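Local coordinates for protein glycoside hydrolase family 43 (Halothermothrix orenii, PDB 4QQS) that hydrolyses glycosidic bonds as a thermostable five-bladed beta-propeller enzyme with alpha-L-arabinofuranosidase activity, probably in the breakdown of xylan, at residues N64-E69 and K97-S102. Residues are numbered along the deposited sequence; the frame is centred on the assembly and turned at random.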
loop_
_atom_site.group_PDB
_atom_site.type_symbol
_atom_site.label_atom_id
_atom_site.label_comp_id
_atom_site.label_asym_id
_atom_site.label_seq_id
_atom_site.Cartn_x
_atom_site.Cartn_y
_atom_site.Cartn_z
ATOM N N ASN A 64 20.073 -8.385 9.465
ATOM C CA ASN A 64 19.699 -7.337 8.517
ATOM C C ASN A 64 20.835 -6.323 8.404
ATOM O O ASN A 64 21.923 -6.704 8.004
ATOM C CB ASN A 64 18.345 -6.745 8.888
ATOM C CG ASN A 64 17.235 -7.752 8.693
ATOM O OD1 ASN A 64 17.377 -8.676 7.886
ATOM N ND2 ASN A 64 16.151 -7.611 9.436
ATOM N N GLY A 65 20.607 -5.063 8.744
ATOM C CA GLY A 65 21.635 -4.042 8.692
ATOM C C GLY A 65 21.533 -3.081 7.522
ATOM O O GLY A 65 22.208 -2.064 7.506
ATOM N N TRP A 66 20.683 -3.377 6.549
ATOM C CA TRP A 66 20.550 -2.560 5.355
ATOM C C TRP A 66 19.534 -1.444 5.557
ATOM O O TRP A 66 18.501 -1.636 6.190
ATOM C CB TRP A 66 20.133 -3.435 4.162
ATOM C CG TRP A 66 20.070 -2.650 2.906
ATOM C CD1 TRP A 66 21.116 -2.329 2.092
ATOM C CD2 TRP A 66 18.914 -2.029 2.330
ATOM N NE1 TRP A 66 20.685 -1.565 1.046
ATOM C CE2 TRP A 66 19.339 -1.358 1.170
ATOM C CE3 TRP A 66 17.557 -1.980 2.680
ATOM C CZ2 TRP A 66 18.467 -0.646 0.364
ATOM C CZ3 TRP A 66 16.688 -1.270 1.868
ATOM C CH2 TRP A 66 17.147 -0.615 0.723
ATOM N N GLY A 67 19.826 -0.285 4.986
ATOM C CA GLY A 67 18.941 0.862 5.018
ATOM C C GLY A 67 19.343 1.804 6.126
ATOM O O GLY A 67 19.660 1.364 7.229
ATOM N N THR A 68 19.342 3.103 5.841
ATOM C CA THR A 68 19.843 4.093 6.792
ATOM C C THR A 68 18.746 4.888 7.493
ATOM O O THR A 68 18.950 5.359 8.612
ATOM C CB THR A 68 20.813 5.093 6.133
ATOM O OG1 THR A 68 20.120 5.879 5.158
ATOM C CG2 THR A 68 21.970 4.371 5.476
ATOM N N GLU A 69 17.607 5.032 6.830
ATOM C CA GLU A 69 16.510 5.871 7.278
ATOM C C GLU A 69 15.405 5.721 6.245
ATOM O O GLU A 69 15.579 5.029 5.239
ATOM C CB GLU A 69 16.946 7.340 7.384
ATOM C CG GLU A 69 17.416 7.929 6.059
ATOM C CD GLU A 69 17.789 9.398 6.136
ATOM O OE1 GLU A 69 17.377 10.084 7.097
ATOM O OE2 GLU A 69 18.484 9.872 5.216
ATOM N N LYS A 97 15.473 2.590 -2.190
ATOM C CA LYS A 97 15.442 1.335 -2.935
ATOM C C LYS A 97 14.512 0.355 -2.257
ATOM O O LYS A 97 14.318 0.377 -1.039
ATOM C CB LYS A 97 16.847 0.734 -3.047
ATOM C CG LYS A 97 17.892 1.704 -3.591
ATOM C CD LYS A 97 19.299 1.117 -3.621
ATOM C CE LYS A 97 20.313 2.201 -3.919
ATOM N NZ LYS A 97 21.710 1.704 -3.793
ATOM N N ILE A 98 13.938 -0.511 -3.083
ATOM C CA ILE A 98 13.108 -1.603 -2.613
ATOM C C ILE A 98 13.996 -2.763 -2.165
ATOM O O ILE A 98 15.048 -3.018 -2.769
ATOM C CB ILE A 98 12.133 -1.983 -3.730
ATOM C CG1 ILE A 98 11.101 -0.858 -3.862
ATOM C CG2 ILE A 98 11.456 -3.332 -3.489
ATOM C CD1 ILE A 98 10.418 -0.819 -5.209
ATOM N N ALA A 99 13.572 -3.428 -1.092
ATOM C CA ALA A 99 14.222 -4.605 -0.544
ATOM C C ALA A 99 13.188 -5.706 -0.336
ATOM O O ALA A 99 11.990 -5.442 -0.191
ATOM C CB ALA A 99 14.885 -4.270 0.780
ATOM N N LEU A 100 13.687 -6.939 -0.298
ATOM C CA LEU A 100 12.896 -8.139 -0.081
ATOM C C LEU A 100 13.440 -8.919 1.114
ATOM O O LEU A 100 14.642 -9.188 1.188
ATOM C CB LEU A 100 12.960 -9.023 -1.324
ATOM C CG LEU A 100 12.102 -10.291 -1.318
ATOM C CD1 LEU A 100 10.627 -9.942 -1.366
ATOM C CD2 LEU A 100 12.471 -11.211 -2.476
ATOM N N ALA A 101 12.541 -9.296 2.019
ATOM C CA ALA A 101 12.861 -10.049 3.228
ATOM C C ALA A 101 11.858 -11.191 3.375
ATOM O O ALA A 101 10.807 -11.190 2.731
ATOM C CB ALA A 101 12.805 -9.146 4.442
ATOM N N SER A 102 12.165 -12.150 4.247
ATOM C CA SER A 102 11.241 -13.250 4.490
ATOM C C SER A 102 11.230 -13.691 5.950
ATOM O O SER A 102 12.141 -13.388 6.719
ATOM C CB SER A 102 11.565 -14.427 3.575
ATOM O OG SER A 102 12.767 -15.058 3.975
#
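Trp66 leans from the loop 64-69 onto strand 97-102 and meets it through the six-membered part of its indole, touching Lys97 and Ala99. Its CB points toward the strand, and CG lies anti to the backbone N (chi1 -176°), beside the carbonyl carbon, so that the ring reaches the strand while its CE3 edge stays close to Gly67. CE3 comes first, 4.0 Å from Ala99 CB; CZ3 follows and reaches the same methyl at 3.7 Å, an oblique approach. Farther out, CH2 meets Lys97 O at 3.5 Å, the carbonyl oxygen lying at the ring edge, in its plane. CH2 and its neighbour CZ2 also touch Lys97 CB, each at 4.0 Å from it. On the pyrrole side, NE1 makes a weak hydrogen bond to Asp91 OD2. The extended Lys97 chain crosses the indole at about a right angle and ends in salt bridges to Asp119, Asp93 and Asp91, so its ammonium lies among carboxylates that probably offset its charge. No hydrogen bond joins the two segments; their contact is van der Waals packing. Tyr87 and Ala89 of strand 82-90, with Asn112 and Pro116, also touch the Trp66 side chain. Replacing Trp66 by alanine would remove the indole, and is likely to leave a gap beside Ala99 CB and Lys97 CB and to cost Asp91 its weak N-H bond. Strand 97-102 belongs to the four-stranded antiparallel sheet formed by 72-79, 82-90, 96-103 and 111-112, and Trp66 packs the loop leading into that sheet against one side of it, as a connection between successive blades of the five-bladed beta-propeller of family 43 glycoside hydrolases.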